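Long-range contacts in HMG-CoA Lyase (Bacillus subtilis subsp. subtilis, PDB 1YDO), which belongs to the HMGL-like family of TIM-barrel proteins and is assembled here from two copies of the chain: residues Leu162-Phe167 with Leu196-Ala201; Thr252-Tyr257 with Ser290-Val295. All coordinates share one frame; numbering follows the deposited sequence.

Interaction 1 (Leu162-Phe167 with Leu196-Ala201); sequences LSEALF and LARFPA
Glu164 and Phe199 bring the two backbones nearest each other, with 8.1 Å between Glu164 CA and Phe199 CA. Residues 162-167 are turns of helix 156-169, whereas residues 196-201 leave the end of helix 185-196 and run on as a loop. Side chains bridge the gap, and no hydrogen bond crosses between the segments. The Phe199 ring, largely buried, is at the centre of the contact. Its CZ end reaches the helix surface, where Ser163 CB lies 3.7 Å from Phe199 CZ. Glu164 contributes its aliphatic part: CG, anti to the carbonyl carbon (chi1 -79°), sits at the ring edge, 3.5 Å from Phe199 CZ. One turn on from Ser163, the Phe167 ring flanks the same phenyl group. The Phe167 and Phe199 planes are 24° apart, but the rings are slid so far along each other that they barely overlap, their centroids 5.3 Å apart; CD2 and CE2 of Phe167 do the touching, against CD1 of Phe199. Toward solvent, Glu164 crosses Arg198 at about a right angle, its OE1 against the CG and CD methylenes. Glu164 OE1 and Arg198 NE, 4.4 Å apart, are beyond a salt bridge; the carboxylate and guanidinium planes are nearly perpendicular. Ser163 OG turns back to the Val159 carbonyl of its own helix. In the barrel, Ser163 and Phe167 also pack on Leu174 of strand 174-177, while Leu166 meets Leu124 of the neighbouring helix 117-133; the contact thus ties an outer helix to the loop entering strand 204-207.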
loop_
_atom_site.group_PDB
_atom_site.type_symbol
_atom_site.label_atom_id
_atom_site.label_comp_id
_atom_site.label_asym_id
_atom_site.label_seq_id
_atom_site.Cartn_x
_atom_site.Cartn_y
_atom_site.Cartn_z
ATOM N N LEU A 162 11.507 19.025 -20.313
ATOM C CA LEU A 162 12.706 18.251 -19.986
ATOM C C LEU A 162 12.675 16.882 -20.644
ATOM O O LEU A 162 13.634 16.478 -21.300
ATOM C CB LEU A 162 12.826 18.087 -18.469
ATOM C CG LEU A 162 13.018 19.374 -17.658
ATOM C CD1 LEU A 162 13.041 19.022 -16.171
ATOM C CD2 LEU A 162 14.321 20.072 -18.078
ATOM N N SER A 163 11.568 16.172 -20.470
ATOM C CA SER A 163 11.426 14.855 -21.060
ATOM C C SER A 163 11.754 14.870 -22.557
ATOM O O SER A 163 12.402 13.959 -23.056
ATOM C CB SER A 163 10.007 14.346 -20.829
ATOM O OG SER A 163 9.710 14.322 -19.440
ATOM N N GLU A 164 11.310 15.903 -23.273
ATOM C CA GLU A 164 11.593 15.984 -24.703
ATOM C C GLU A 164 13.096 16.116 -24.913
ATOM O O GLU A 164 13.677 15.457 -25.780
ATOM C CB GLU A 164 10.852 17.166 -25.359
ATOM C CG GLU A 164 9.358 16.885 -25.639
ATOM C CD GLU A 164 8.844 17.428 -26.991
ATOM O OE1 GLU A 164 7.679 17.113 -27.358
ATOM O OE2 GLU A 164 9.591 18.159 -27.685
ATOM N N ALA A 165 13.728 16.964 -24.115
ATOM C CA ALA A 165 15.162 17.129 -24.232
ATOM C C ALA A 165 15.825 15.784 -23.942
ATOM O O ALA A 165 16.575 15.271 -24.763
ATOM C CB ALA A 165 15.655 18.180 -23.249
ATOM N N LEU A 166 15.532 15.205 -22.783
ATOM C CA LEU A 166 16.139 13.942 -22.425
ATOM C C LEU A 166 16.056 12.936 -23.551
ATOM O O LEU A 166 17.057 12.318 -23.923
ATOM C CB LEU A 166 15.502 13.356 -21.165
ATOM C CG LEU A 166 16.075 13.813 -19.827
ATOM C CD1 LEU A 166 17.593 13.853 -19.917
ATOM C CD2 LEU A 166 15.537 15.176 -19.464
ATOM N N PHE A 167 14.875 12.767 -24.118
ATOM C CA PHE A 167 14.740 11.799 -25.189
ATOM C C PHE A 167 15.509 12.211 -26.422
ATOM O O PHE A 167 16.047 11.366 -27.140
ATOM C CB PHE A 167 13.270 11.577 -25.516
ATOM C CG PHE A 167 12.625 10.542 -24.655
ATOM C CD1 PHE A 167 13.080 9.225 -24.685
ATOM C CD2 PHE A 167 11.571 10.872 -23.809
ATOM C CE1 PHE A 167 12.496 8.251 -23.887
ATOM C CE2 PHE A 167 10.977 9.901 -23.003
ATOM C CZ PHE A 167 11.441 8.587 -23.043
ATOM N N LEU A 196 2.311 10.167 -22.020
ATOM C CA LEU A 196 2.116 9.085 -22.977
ATOM C C LEU A 196 1.643 9.560 -24.343
ATOM O O LEU A 196 1.757 8.838 -25.338
ATOM C CB LEU A 196 1.136 8.044 -22.434
ATOM C CG LEU A 196 1.692 7.168 -21.314
ATOM C CD1 LEU A 196 0.605 6.235 -20.814
ATOM C CD2 LEU A 196 2.897 6.389 -21.819
ATOM N N ALA A 197 1.119 10.776 -24.390
ATOM C CA ALA A 197 0.639 11.329 -25.639
ATOM C C ALA A 197 1.754 12.040 -26.403
ATOM O O ALA A 197 1.486 12.892 -27.248
ATOM C CB ALA A 197 -0.513 12.285 -25.369
ATOM N N ARG A 198 3.004 11.683 -26.128
ATOM C CA ARG A 198 4.118 12.334 -26.813
ATOM C C ARG A 198 5.351 11.451 -26.894
ATOM O O ARG A 198 6.173 11.591 -27.795
ATOM C CB ARG A 198 4.482 13.635 -26.095
ATOM C CG ARG A 198 5.120 14.680 -26.994
ATOM C CD ARG A 198 4.992 16.064 -26.384
ATOM N NE ARG A 198 3.702 16.216 -25.704
ATOM C CZ ARG A 198 3.229 17.369 -25.246
ATOM N NH1 ARG A 198 3.935 18.486 -25.399
ATOM N NH2 ARG A 198 2.060 17.400 -24.617
ATOM N N PHE A 199 5.475 10.538 -25.946
ATOM C CA PHE A 199 6.614 9.648 -25.910
ATOM C C PHE A 199 6.073 8.242 -25.838
ATOM O O PHE A 199 4.994 8.020 -25.312
ATOM C CB PHE A 199 7.442 9.940 -24.668
ATOM C CG PHE A 199 7.647 11.406 -24.413
ATOM C CD1 PHE A 199 8.679 12.101 -25.037
ATOM C CD2 PHE A 199 6.795 12.096 -23.558
ATOM C CE1 PHE A 199 8.860 13.467 -24.814
ATOM C CE2 PHE A 199 6.965 13.459 -23.328
ATOM C CZ PHE A 199 8.003 14.146 -23.957
ATOM N N PRO A 200 6.816 7.269 -26.372
ATOM C CA PRO A 200 6.394 5.863 -26.356
ATOM C C PRO A 200 6.349 5.288 -24.938
ATOM O O PRO A 200 7.319 5.391 -24.188
ATOM C CB PRO A 200 7.441 5.181 -27.231
ATOM C CG PRO A 200 8.650 6.027 -27.023
ATOM C CD PRO A 200 8.107 7.424 -27.058
ATOM N N ALA A 201 5.224 4.683 -24.573
ATOM C CA ALA A 201 5.063 4.112 -23.240
ATOM C C ALA A 201 6.154 3.107 -22.878
ATOM O O ALA A 201 6.511 2.962 -21.711
ATOM C CB ALA A 201 3.700 3.462 -23.121
#

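Interaction 2 (Thr252-Tyr257 with Ser290-Val295); sequences TEDIVY and SRNLQV
Asp254 and Glu253 receive the N-terminus of helix 291-296, through Arg291 N, Asn292 N and the N-cap Ser290. Helices 252-261 and 291-296 meet almost perpendicularly, their local axes 8.7 Å apart at an angle of 88°. Both carboxylate oxygens of Asp254 are used by the first turn of the later helix: Arg291 N donates to Asp254 OD1 at 3.2 Å and Asn292 N to Asp254 OD2 at 3.0 Å. Each bond is nearly straight and uses the syn lone pair, so the pair holds the carboxylate by both oxygens and fixes its rotation. The positive end of the helix dipole would probably favour the charged form of this buried acid. Glu253 takes the adjoining place. Its CG stands between the backbone N and the carbonyl carbon (chi1 53°) and its chain bends again at the next bond, which turns the carboxylate to Ser290. There Ser290 OG donates to Glu253 OE1 at 2.7 Å, meeting that oxygen from 36° out of the carboxylate plane. Farther along, one end of the Asn292 amide, tilted to the ring, sits over a face of Tyr257. In the second shell, Gly235 N binds Glu253 OE2, the Gly235 backbone also bonds to that of Ser290, and Leu270, Leu273 and Ala277 of helix 270-284 pack against Glu253. The second subunit borders the site too: its Ala182 packs on Tyr257, its Arg212 on Asn292, and the carbonyl of its Pro289 accepts a weak hydrogen bond from Arg291. Within the capped turn itself, Ser290 OG also accepts from Leu293 N at 3.1 Å.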
loop_
_atom_site.group_PDB
_atom_site.type_symbol
_atom_site.label_atom_id
_atom_site.label_comp_id
_atom_site.label_asym_id
_atom_site.label_seq_id
_atom_site.Cartn_x
_atom_site.Cartn_y
_atom_site.Cartn_z
ATOM N N THR A 252 10.079 -4.109 -3.512
ATOM C CA THR A 252 10.104 -4.938 -4.709
ATOM C C THR A 252 9.230 -6.174 -4.599
ATOM O O THR A 252 8.476 -6.466 -5.508
ATOM C CB THR A 252 11.523 -5.404 -5.036
ATOM O OG1 THR A 252 12.366 -4.263 -5.232
ATOM C CG2 THR A 252 11.523 -6.253 -6.295
ATOM N N GLU A 253 9.343 -6.916 -3.505
ATOM C CA GLU A 253 8.548 -8.117 -3.360
ATOM C C GLU A 253 7.062 -7.805 -3.347
ATOM O O GLU A 253 6.267 -8.560 -3.898
ATOM C CB GLU A 253 8.943 -8.888 -2.103
ATOM C CG GLU A 253 8.940 -8.068 -0.829
ATOM C CD GLU A 253 10.188 -7.234 -0.661
ATOM O OE1 GLU A 253 10.598 -6.991 0.498
ATOM O OE2 GLU A 253 10.771 -6.825 -1.683
ATOM N N ASP A 254 6.671 -6.696 -2.736
ATOM C CA ASP A 254 5.255 -6.335 -2.709
ATOM C C ASP A 254 4.773 -6.077 -4.129
ATOM O O ASP A 254 3.645 -6.397 -4.489
ATOM C CB ASP A 254 5.054 -5.078 -1.864
ATOM C CG ASP A 254 5.311 -5.318 -0.399
ATOM O OD1 ASP A 254 5.535 -4.332 0.340
ATOM O OD2 ASP A 254 5.281 -6.499 0.017
ATOM N N ILE A 255 5.651 -5.482 -4.921
ATOM C CA ILE A 255 5.335 -5.175 -6.294
ATOM C C ILE A 255 5.248 -6.460 -7.089
ATOM O O ILE A 255 4.315 -6.653 -7.858
ATOM C CB ILE A 255 6.400 -4.282 -6.915
ATOM C CG1 ILE A 255 6.412 -2.949 -6.191
ATOM C CG2 ILE A 255 6.137 -4.114 -8.386
ATOM C CD1 ILE A 255 7.400 -1.996 -6.744
ATOM N N VAL A 256 6.223 -7.335 -6.900
ATOM C CA VAL A 256 6.259 -8.601 -7.613
ATOM C C VAL A 256 5.063 -9.448 -7.226
ATOM O O VAL A 256 4.455 -10.091 -8.077
ATOM C CB VAL A 256 7.536 -9.399 -7.292
ATOM C CG1 VAL A 256 7.471 -10.757 -7.941
ATOM C CG2 VAL A 256 8.753 -8.641 -7.782
ATOM N N TYR A 257 4.714 -9.449 -5.947
ATOM C CA TYR A 257 3.596 -10.252 -5.501
ATOM C C TYR A 257 2.291 -9.830 -6.138
ATOM O O TYR A 257 1.635 -10.615 -6.819
ATOM C CB TYR A 257 3.452 -10.187 -3.982
ATOM C CG TYR A 257 2.148 -10.777 -3.461
ATOM C CD1 TYR A 257 1.005 -9.988 -3.315
ATOM C CD2 TYR A 257 2.054 -12.126 -3.146
ATOM C CE1 TYR A 257 -0.209 -10.538 -2.872
ATOM C CE2 TYR A 257 0.852 -12.687 -2.698
ATOM C CZ TYR A 257 -0.276 -11.889 -2.566
ATOM O OH TYR A 257 -1.466 -12.437 -2.135
ATOM N N SER A 290 8.550 -3.656 4.156
ATOM C CA SER A 290 7.935 -4.646 3.282
ATOM C C SER A 290 6.852 -5.470 3.964
ATOM O O SER A 290 7.087 -6.051 5.009
ATOM C CB SER A 290 8.996 -5.584 2.724
ATOM O OG SER A 290 8.369 -6.609 1.981
ATOM N N ARG A 291 5.672 -5.522 3.354
ATOM C CA ARG A 291 4.566 -6.275 3.904
ATOM C C ARG A 291 4.766 -7.764 3.689
ATOM O O ARG A 291 4.594 -8.545 4.618
ATOM C CB ARG A 291 3.246 -5.873 3.260
ATOM C CG ARG A 291 2.874 -4.417 3.402
ATOM C CD ARG A 291 2.703 -3.997 4.843
ATOM N NE ARG A 291 2.114 -2.668 4.911
ATOM C CZ ARG A 291 2.002 -1.956 6.026
ATOM N NH1 ARG A 291 2.449 -2.452 7.177
ATOM N NH2 ARG A 291 1.440 -0.752 5.988
ATOM N N ASN A 292 5.114 -8.177 2.473
ATOM C CA ASN A 292 5.306 -9.606 2.233
ATOM C C ASN A 292 6.494 -10.173 2.985
ATOM O O ASN A 292 6.531 -11.361 3.293
ATOM C CB ASN A 292 5.450 -9.915 0.746
ATOM C CG ASN A 292 4.104 -9.957 0.032
ATOM O OD1 ASN A 292 3.566 -8.920 -0.350
ATOM N ND2 ASN A 292 3.544 -11.159 -0.125
ATOM N N LEU A 293 7.472 -9.331 3.284
ATOM C CA LEU A 293 8.605 -9.824 4.025
ATOM C C LEU A 293 8.101 -10.260 5.391
ATOM O O LEU A 293 8.513 -11.297 5.905
ATOM C CB LEU A 293 9.670 -8.746 4.184
ATOM C CG LEU A 293 10.890 -9.163 5.014
ATOM C CD1 LEU A 293 11.616 -10.331 4.354
ATOM C CD2 LEU A 293 11.840 -7.984 5.150
ATOM N N GLN A 294 7.211 -9.475 5.992
ATOM C CA GLN A 294 6.677 -9.840 7.309
ATOM C C GLN A 294 5.930 -11.173 7.212
ATOM O O GLN A 294 6.115 -12.064 8.046
ATOM C CB GLN A 294 5.733 -8.754 7.831
ATOM C CG GLN A 294 6.369 -7.372 7.859
ATOM C CD GLN A 294 7.760 -7.379 8.482
ATOM O OE1 GLN A 294 7.927 -7.782 9.634
ATOM N NE2 GLN A 294 8.764 -6.934 7.720
ATOM N N VAL A 295 5.095 -11.309 6.187
ATOM C CA VAL A 295 4.344 -12.535 5.973
ATOM C C VAL A 295 5.307 -13.703 5.769
ATOM O O VAL A 295 5.089 -14.808 6.258
ATOM C CB VAL A 295 3.442 -12.404 4.728
ATOM C CG1 VAL A 295 2.684 -13.699 4.478
ATOM C CG2 VAL A 295 2.474 -11.262 4.913
#

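In the fold
The two contacts are separate, with centres about 31 Å apart and nearest atoms about 15 Å apart, and they follow in series along the chain. Interaction 1 lies in the outer helical layer of the later half of the barrel, where helix 156-169 and the loop before strand 204-207 pack outside neighbouring parallel strands. Interaction 2 comes after the last barrel strand, 229-232, and fastens the late helix 291-296 across helix 252-261. The eight-stranded parallel sheet lies behind both: 174-177 borders the first contact, and 8-11 touches helix 252-261. Interaction 1 is mainly apolar and is touched by no other chain; interaction 2, mainly polar, adjoins the second subunit, linking the C-terminal region to the dimer interface.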